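Local coordinates for oligopeptide ABC transporter, periplasmic oligopeptide-binding protein, putative (Thermotoga maritima MSB8, PDB 5IPW) that probably binds oligopeptides in the periplasm and hands them to an ABC transporter for uptake, as family 5 solute-binding proteins do, at residues S394-P399 with Q499-P504; V506-S511 with D557-I562. All blocks are in the same frame, centred on the assembly; numbering follows the deposited sequence.

How the contacts relate
The two contacts follow each other along the chain: contact 1 joins 394-399 to 499-504, and contact 2 then joins 506-511 to 557-562, with centres about 12 Å apart. Segments 499-504 and 506-511 belong to one long loop between strand 489-494 and helix 523-534. Helix 568-584 is shared, since Met575 touches Tyr396, Pro500, Phe508 and Ile562. The two contacts also meet directly: Leu501 packs on Ile562 and Phe508, Pro504 lies on Tyr559, and Ser511 OG comes within 2.9 Å of Pro504 O, a probable hydrogen bond. One continuous stretch of loop is thus packed between segment 394-399 and helices 550-564 and 568-584.

Contact 1: residues S394-P399 with Q499-P504; sequences SPYFDP and QPLSSP
Tyr396 pushes its ring edge into the bend made by Gln499, Pro500 and Leu501. Its CE2 corner comes within 3.4 Å of Gln499 OE1, which lies at the ring edge near its plane, and the amide is turned 66° from the ring. Farther back along the same edge, Tyr396 CD2 lies 4.0 Å from Pro500 CD. At the phenol end, Leu501 CD1 approaches obliquely, 3.6 Å from Tyr396 OH. Pro395 CB sits over the centre of one face of the tyrosine ring, and Ile571 and Met575 of helix 568-584 also touch the side chain.

No hydrogen bond joins the two segments, so the fit rests on shape and on where the glutamine amide is held. Gln499 starts out extended, with CG opposite the backbone N (chi1 -178°), and then bends at chi2 (48°), which carries the amide round to the tyrosine. Its two ends have separate tasks. Gln499 OE1 takes the backbone N-H of Leu501 at 3.3 Å, on a lone pair in the carbonyl plane, while NE2 donates to Gly91 O. Bonded at both ends, the amide should have little freedom to flip. Gln499 NE2 also lies 4.0 Å from Pro395 CG, widening the contact beyond the tyrosine.

On the other side, Ser394 to Phe397 form a type I beta turn, closed by Phe397 N to Ser394 O at 2.9 Å, and this turn presents Pro395 and Tyr396 together. Just beyond it, Asp398 N-caps helix 399-403 through Trp401 N and makes a salt bridge with Arg583. The arrangement is buried loop-to-loop packing within the family 5 solute-binding protein fold, joining a type I beta turn that carries Pro395 and Tyr396 to the loop that leaves strand 489-494.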
ATOM      1  N   SER A 394      10.090   6.457   1.354  1.00 72.05           N
ATOM      2  CA  SER A 394       9.392   5.966   0.176  1.00 69.24           C
ATOM      3  C   SER A 394      10.270   6.158  -1.047  1.00 67.75           C
ATOM      4  O   SER A 394      10.983   7.150  -1.140  1.00 69.66           O
ATOM      5  CB  SER A 394       8.061   6.698   0.002  1.00 70.12           C
ATOM      6  OG  SER A 394       8.245   8.015  -0.482  1.00 68.58           O
ATOM      7  N   PRO A 395      10.200   5.221  -2.004  1.00 66.63           N
ATOM      8  CA  PRO A 395      11.196   5.148  -3.073  1.00 67.92           C
ATOM      9  C   PRO A 395      11.505   6.476  -3.738  1.00 71.17           C
ATOM     10  O   PRO A 395      12.674   6.820  -3.902  1.00 76.71           O
ATOM     11  CB  PRO A 395      10.562   4.193  -4.092  1.00 66.86           C
ATOM     12  CG  PRO A 395       9.129   4.056  -3.696  1.00 66.35           C
ATOM     13  CD  PRO A 395       9.105   4.261  -2.219  1.00 65.97           C
ATOM     14  N   TYR A 396      10.462   7.218  -4.093  1.00 74.39           N
ATOM     15  CA  TYR A 396      10.607   8.431  -4.893  1.00 76.55           C
ATOM     16  C   TYR A 396      10.526   9.706  -4.053  1.00 78.87           C
ATOM     17  O   TYR A 396      10.381  10.799  -4.608  1.00 81.22           O
ATOM     18  CB  TYR A 396       9.539   8.446  -5.984  1.00 75.95           C
ATOM     19  CG  TYR A 396       9.284   7.076  -6.560  1.00 76.83           C
ATOM     20  CD1 TYR A 396      10.280   6.405  -7.260  1.00 79.59           C
ATOM     21  CD2 TYR A 396       8.059   6.437  -6.382  1.00 77.23           C
ATOM     22  CE1 TYR A 396      10.059   5.140  -7.781  1.00 79.20           C
ATOM     23  CE2 TYR A 396       7.829   5.174  -6.899  1.00 77.12           C
ATOM     24  CZ  TYR A 396       8.830   4.530  -7.597  1.00 77.62           C
ATOM     25  OH  TYR A 396       8.607   3.279  -8.114  1.00 73.92           O
ATOM     26  N   PHE A 397      10.643   9.559  -2.730  1.00 77.93           N
ATOM     27  CA  PHE A 397      10.592  10.675  -1.780  1.00 82.36           C
ATOM     28  C   PHE A 397      11.289  11.929  -2.284  1.00 83.03           C
ATOM     29  O   PHE A 397      12.396  11.858  -2.825  1.00 80.34           O
ATOM     30  CB  PHE A 397      11.242  10.267  -0.459  1.00 84.56           C
ATOM     31  CG  PHE A 397      11.323  11.380   0.546  1.00 88.37           C
ATOM     32  CD1 PHE A 397      10.243  11.666   1.355  1.00 89.76           C
ATOM     33  CD2 PHE A 397      12.478  12.137   0.684  1.00 89.41           C
ATOM     34  CE1 PHE A 397      10.298  12.682   2.291  1.00 90.36           C
ATOM     35  CE2 PHE A 397      12.542  13.156   1.616  1.00 90.51           C
ATOM     36  CZ  PHE A 397      11.453  13.426   2.421  1.00 90.49           C
ATOM     37  N   ASP A 398      10.641  13.075  -2.086  1.00 84.28           N
ATOM     38  CA  ASP A 398      11.198  14.351  -2.516  1.00 84.00           C
ATOM     39  C   ASP A 398      11.386  15.274  -1.315  1.00 85.26           C
ATOM     40  O   ASP A 398      10.404  15.752  -0.736  1.00 83.99           O
ATOM     41  CB  ASP A 398      10.312  15.008  -3.569  1.00 82.21           C
ATOM     42  CG  ASP A 398      11.032  16.115  -4.316  1.00 83.30           C
ATOM     43  OD1 ASP A 398      11.803  16.862  -3.676  1.00 84.28           O
ATOM     44  OD2 ASP A 398      10.842  16.243  -5.543  1.00 80.11           O
ATOM     45  N   PRO A 399      12.655  15.528  -0.939  1.00 86.53           N
ATOM     46  CA  PRO A 399      12.958  16.354   0.236  1.00 84.40           C
ATOM     47  C   PRO A 399      12.686  17.838  -0.018  1.00 81.14           C
ATOM     48  O   PRO A 399      12.172  18.534   0.861  1.00 70.84           O
ATOM     49  CB  PRO A 399      14.449  16.100   0.466  1.00 83.53           C
ATOM     50  CG  PRO A 399      14.993  15.745  -0.880  1.00 83.90           C
ATOM     51  CD  PRO A 399      13.876  15.125  -1.668  1.00 83.04           C
ATOM     52  N   GLN A 499       3.970   4.551  -2.341  1.00 64.53           N
ATOM     53  CA  GLN A 499       4.034   3.967  -3.668  1.00 62.07           C
ATOM     54  C   GLN A 499       2.836   4.473  -4.465  1.00 60.73           C
ATOM     55  O   GLN A 499       1.782   3.832  -4.495  1.00 58.82           O
ATOM     56  CB  GLN A 499       4.045   2.442  -3.587  1.00 63.35           C
ATOM     57  CG  GLN A 499       4.154   1.757  -4.940  1.00 63.04           C
ATOM     58  CD  GLN A 499       5.257   2.342  -5.790  1.00 62.69           C
ATOM     59  OE1 GLN A 499       5.030   3.264  -6.566  1.00 63.66           O
ATOM     60  NE2 GLN A 499       6.468   1.834  -5.621  1.00 65.98           N
ATOM     61  N   PRO A 500       2.992   5.640  -5.110  1.00 62.47           N
ATOM     62  CA  PRO A 500       1.893   6.266  -5.840  1.00 62.03           C
ATOM     63  C   PRO A 500       1.441   5.482  -7.056  1.00 59.53           C
ATOM     64  O   PRO A 500       0.271   5.521  -7.382  1.00 60.38           O
ATOM     65  CB  PRO A 500       2.486   7.603  -6.309  1.00 62.11           C
ATOM     66  CG  PRO A 500       3.763   7.765  -5.572  1.00 62.58           C
ATOM     67  CD  PRO A 500       4.245   6.385  -5.300  1.00 63.19           C
ATOM     68  N   LEU A 501       2.359   4.768  -7.704  1.00 59.74           N
ATOM     69  CA  LEU A 501       2.099   4.168  -9.017  1.00 61.30           C
ATOM     70  C   LEU A 501       1.028   3.069  -9.068  1.00 61.33           C
ATOM     71  O   LEU A 501       0.555   2.723 -10.149  1.00 59.56           O
ATOM     72  CB  LEU A 501       3.407   3.663  -9.621  1.00 62.04           C
ATOM     73  CG  LEU A 501       4.357   4.797 -10.022  1.00 63.95           C
ATOM     74  CD1 LEU A 501       5.796   4.310 -10.117  1.00 64.69           C
ATOM     75  CD2 LEU A 501       3.919   5.429 -11.337  1.00 64.61           C
ATOM     76  N   SER A 502       0.648   2.532  -7.915  1.00 63.36           N
ATOM     77  CA  SER A 502      -0.512   1.642  -7.821  1.00 65.30           C
ATOM     78  C   SER A 502      -1.831   2.423  -7.737  1.00 62.32           C
ATOM     79  O   SER A 502      -2.905   1.851  -7.932  1.00 60.06           O
ATOM     80  CB  SER A 502      -0.381   0.741  -6.593  1.00 68.97           C
ATOM     81  OG  SER A 502      -0.382   1.508  -5.398  1.00 71.38           O
ATOM     82  N   SER A 503      -1.734   3.714  -7.407  1.00 61.57           N
ATOM     83  CA  SER A 503      -2.880   4.634  -7.348  1.00 61.17           C
ATOM     84  C   SER A 503      -2.414   6.019  -7.801  1.00 58.36           C
ATOM     85  O   SER A 503      -2.377   6.967  -7.013  1.00 58.55           O
ATOM     86  CB  SER A 503      -3.430   4.704  -5.923  1.00 64.23           C
ATOM     87  OG  SER A 503      -3.940   3.447  -5.505  1.00 69.16           O
ATOM     88  N   PRO A 504      -2.041   6.139  -9.081  1.00 54.87           N
ATOM     89  CA  PRO A 504      -1.315   7.305  -9.562  1.00 54.74           C
ATOM     90  C   PRO A 504      -2.128   8.578  -9.814  1.00 54.99           C
ATOM     91  O   PRO A 504      -1.560   9.560 -10.290  1.00 54.76           O
ATOM     92  CB  PRO A 504      -0.732   6.809 -10.887  1.00 55.74           C
ATOM     93  CG  PRO A 504      -1.716   5.810 -11.366  1.00 54.30           C
ATOM     94  CD  PRO A 504      -2.174   5.109 -10.126  1.00 55.00           C
TER

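Contact 2: residues V506-S511 with D557-I562; sequences VIFPGS and DLYYQI
Phe508 and Tyr559 meet obliquely, their ring planes 48° apart and their centroids 5.4 Å from each other. The nearest approach is Phe508 CD2 to Tyr559 CD1 at 3.5 Å. Phe508 also lays one face toward the helix backbone, with Tyr559 CA above its rim, while Ile507 CG2 covers the centre of the opposite face. The far end of the ring, Phe508 CZ, reaches Ile562 CD1 at 3.6 Å, one helical turn on from Leu558, whose CB touches CE1.

With chi1 at 177°, Tyr559 CG stands trans to the backbone N, bringing one ring face against Ser511 CB. There Ser511 CB makes a CH-pi contact, 3.6 Å from the ring centroid and only 3° off the normal. A type II beta turn from Phe508 to Ser511 supplies both partners, with Gly510 at positive phi; the turn docks on helix 550-564, next to helix 568-584, whose Met575 and Ala578 also touch Phe508. Ser511 OG grips Phe508 O at 2.8 Å, which probably steadies the turn, whose backbone bond is weak. An alanine at Tyr559 would probably leave Ser511 CB without its ring and open a gap beside Phe508. At the margin of the contact, Tyr560 adds a weak hydrogen bond from Tyr560 OH to Gly510 O (3.4 Å), that oxygen lying at the edge of the tyrosine ring, near its plane.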
ATOM      1  N   VAL A 506      -3.358  11.008  -8.069  1.00 54.44           N
ATOM      2  CA  VAL A 506      -3.056  12.248  -7.351  1.00 55.76           C
ATOM      3  C   VAL A 506      -1.805  12.946  -7.891  1.00 56.95           C
ATOM      4  O   VAL A 506      -1.729  14.172  -7.886  1.00 57.05           O
ATOM      5  CB  VAL A 506      -2.916  12.006  -5.834  1.00 54.50           C
ATOM      6  CG1 VAL A 506      -2.352  13.231  -5.128  1.00 53.46           C
ATOM      7  CG2 VAL A 506      -4.267  11.647  -5.240  1.00 55.32           C
ATOM      8  N   ILE A 507      -0.830  12.173  -8.349  1.00 56.23           N
ATOM      9  CA  ILE A 507       0.385  12.754  -8.893  1.00 56.45           C
ATOM     10  C   ILE A 507       0.198  13.033 -10.378  1.00 60.53           C
ATOM     11  O   ILE A 507       0.584  14.097 -10.863  1.00 63.67           O
ATOM     12  CB  ILE A 507       1.607  11.844  -8.644  1.00 56.87           C
ATOM     13  CG1 ILE A 507       2.204  12.102  -7.260  1.00 57.84           C
ATOM     14  CG2 ILE A 507       2.716  12.115  -9.648  1.00 58.98           C
ATOM     15  CD1 ILE A 507       1.207  12.127  -6.122  1.00 59.60           C
ATOM     16  N   PHE A 508      -0.401  12.083 -11.090  1.00 61.97           N
ATOM     17  CA  PHE A 508      -0.488  12.147 -12.544  1.00 65.11           C
ATOM     18  C   PHE A 508      -1.913  12.339 -13.050  1.00 63.84           C
ATOM     19  O   PHE A 508      -2.756  11.458 -12.881  1.00 65.96           O
ATOM     20  CB  PHE A 508       0.096  10.875 -13.141  1.00 68.73           C
ATOM     21  CG  PHE A 508       1.526  10.652 -12.769  1.00 73.79           C
ATOM     22  CD1 PHE A 508       2.517  11.466 -13.290  1.00 77.44           C
ATOM     23  CD2 PHE A 508       1.886   9.647 -11.885  1.00 78.67           C
ATOM     24  CE1 PHE A 508       3.842  11.279 -12.951  1.00 79.49           C
ATOM     25  CE2 PHE A 508       3.213   9.453 -11.540  1.00 79.65           C
ATOM     26  CZ  PHE A 508       4.192  10.271 -12.074  1.00 79.76           C
ATOM     27  N   PRO A 509      -2.188  13.494 -13.679  1.00 61.19           N
ATOM     28  CA  PRO A 509      -3.470  13.681 -14.335  1.00 60.01           C
ATOM     29  C   PRO A 509      -3.728  12.629 -15.398  1.00 57.99           C
ATOM     30  O   PRO A 509      -2.818  12.283 -16.144  1.00 62.48           O
ATOM     31  CB  PRO A 509      -3.337  15.067 -14.965  1.00 61.26           C
ATOM     32  CG  PRO A 509      -2.400  15.786 -14.064  1.00 60.88           C
ATOM     33  CD  PRO A 509      -1.419  14.749 -13.616  1.00 60.99           C
ATOM     34  N   GLY A 510      -4.954  12.114 -15.439  1.00 56.77           N
ATOM     35  CA  GLY A 510      -5.365  11.141 -16.451  1.00 55.21           C
ATOM     36  C   GLY A 510      -4.661   9.796 -16.384  1.00 55.98           C
ATOM     37  O   GLY A 510      -4.607   9.071 -17.381  1.00 53.29           O
ATOM     38  N   SER A 511      -4.119   9.450 -15.218  1.00 56.75           N
ATOM     39  CA  SER A 511      -3.526   8.129 -15.015  1.00 54.53           C
ATOM     40  C   SER A 511      -4.589   7.105 -14.610  1.00 55.51           C
ATOM     41  O   SER A 511      -4.342   5.902 -14.655  1.00 55.60           O
ATOM     42  CB  SER A 511      -2.435   8.191 -13.957  1.00 52.23           C
ATOM     43  OG  SER A 511      -2.946   8.709 -12.747  1.00 52.11           O
ATOM     44  N   ASP A 557       2.679  13.046 -19.821  1.00 71.51           N
ATOM     45  CA  ASP A 557       3.762  12.432 -20.596  1.00 73.26           C
ATOM     46  C   ASP A 557       4.672  11.583 -19.717  1.00 73.28           C
ATOM     47  O   ASP A 557       5.041  10.462 -20.088  1.00 66.90           O
ATOM     48  CB  ASP A 557       4.596  13.507 -21.300  1.00 76.09           C
ATOM     49  CG  ASP A 557       3.859  14.158 -22.453  1.00 76.80           C
ATOM     50  OD1 ASP A 557       3.284  13.422 -23.284  1.00 75.43           O
ATOM     51  OD2 ASP A 557       3.864  15.405 -22.529  1.00 76.97           O
ATOM     52  N   LEU A 558       5.018  12.131 -18.555  1.00 73.20           N
ATOM     53  CA  LEU A 558       5.817  11.418 -17.567  1.00 74.50           C
ATOM     54  C   LEU A 558       5.163  10.100 -17.168  1.00 74.90           C
ATOM     55  O   LEU A 558       5.819   9.057 -17.172  1.00 76.33           O
ATOM     56  CB  LEU A 558       6.043  12.282 -16.320  1.00 75.81           C
ATOM     57  CG  LEU A 558       6.935  13.522 -16.468  1.00 77.23           C
ATOM     58  CD1 LEU A 558       7.128  14.191 -15.116  1.00 78.63           C
ATOM     59  CD2 LEU A 558       8.288  13.177 -17.075  1.00 76.64           C
ATOM     60  N   TYR A 559       3.873  10.143 -16.835  1.00 71.66           N
ATOM     61  CA  TYR A 559       3.183   8.930 -16.406  1.00 69.36           C
ATOM     62  C   TYR A 559       3.226   7.846 -17.469  1.00 69.61           C
ATOM     63  O   TYR A 559       3.506   6.688 -17.166  1.00 73.49           O
ATOM     64  CB  TYR A 559       1.722   9.181 -16.036  1.00 67.91           C
ATOM     65  CG  TYR A 559       1.044   7.886 -15.667  1.00 63.70           C
ATOM     66  CD1 TYR A 559       1.270   7.295 -14.427  1.00 61.77           C
ATOM     67  CD2 TYR A 559       0.238   7.216 -16.579  1.00 61.63           C
ATOM     68  CE1 TYR A 559       0.685   6.089 -14.096  1.00 59.55           C
ATOM     69  CE2 TYR A 559      -0.351   6.011 -16.256  1.00 60.52           C
ATOM     70  CZ  TYR A 559      -0.122   5.451 -15.014  1.00 60.16           C
ATOM     71  OH  TYR A 559      -0.708   4.253 -14.692  1.00 60.10           O
ATOM     72  N   TYR A 560       2.935   8.214 -18.712  1.00 70.36           N
ATOM     73  CA  TYR A 560       2.860   7.222 -19.784  1.00 73.05           C
ATOM     74  C   TYR A 560       4.228   6.687 -20.198  1.00 71.78           C
ATOM     75  O   TYR A 560       4.331   5.605 -20.783  1.00 67.19           O
ATOM     76  CB  TYR A 560       2.048   7.758 -20.965  1.00 74.88           C
ATOM     77  CG  TYR A 560       0.573   7.592 -20.702  1.00 76.17           C
ATOM     78  CD1 TYR A 560      -0.153   8.572 -20.029  1.00 77.45           C
ATOM     79  CD2 TYR A 560      -0.081   6.424 -21.065  1.00 77.67           C
ATOM     80  CE1 TYR A 560      -1.501   8.402 -19.758  1.00 77.49           C
ATOM     81  CE2 TYR A 560      -1.426   6.245 -20.800  1.00 79.39           C
ATOM     82  CZ  TYR A 560      -2.130   7.234 -20.149  1.00 78.84           C
ATOM     83  OH  TYR A 560      -3.464   7.042 -19.891  1.00 83.76           O
ATOM     84  N   GLN A 561       5.273   7.438 -19.867  1.00 75.17           N
ATOM     85  CA  GLN A 561       6.633   6.922 -19.941  1.00 79.30           C
ATOM     86  C   GLN A 561       6.838   5.896 -18.843  1.00 74.67           C
ATOM     87  O   GLN A 561       7.280   4.777 -19.108  1.00 77.95           O
ATOM     88  CB  GLN A 561       7.664   8.042 -19.798  1.00 85.52           C
ATOM     89  CG  GLN A 561       7.929   8.802 -21.084  1.00 91.36           C
ATOM     90  CD  GLN A 561       9.077   9.781 -20.942  1.00 97.20           C
ATOM     91  OE1 GLN A 561       8.901  10.890 -20.430  1.00 99.36           O
ATOM     92  NE2 GLN A 561      10.264   9.375 -21.391  1.00 99.56           N
ATOM     93  N   ILE A 562       6.502   6.279 -17.617  1.00 68.94           N
ATOM     94  CA  ILE A 562       6.664   5.395 -16.469  1.00 68.57           C
ATOM     95  C   ILE A 562       5.916   4.082 -16.689  1.00 69.86           C
ATOM     96  O   ILE A 562       6.415   3.011 -16.352  1.00 68.88           O
ATOM     97  CB  ILE A 562       6.183   6.062 -15.165  1.00 68.08           C
ATOM     98  CG1 ILE A 562       7.124   7.211 -14.783  1.00 68.57           C
ATOM     99  CG2 ILE A 562       6.135   5.042 -14.035  1.00 69.14           C
ATOM    100  CD1 ILE A 562       6.644   8.056 -13.621  1.00 67.83           C
TER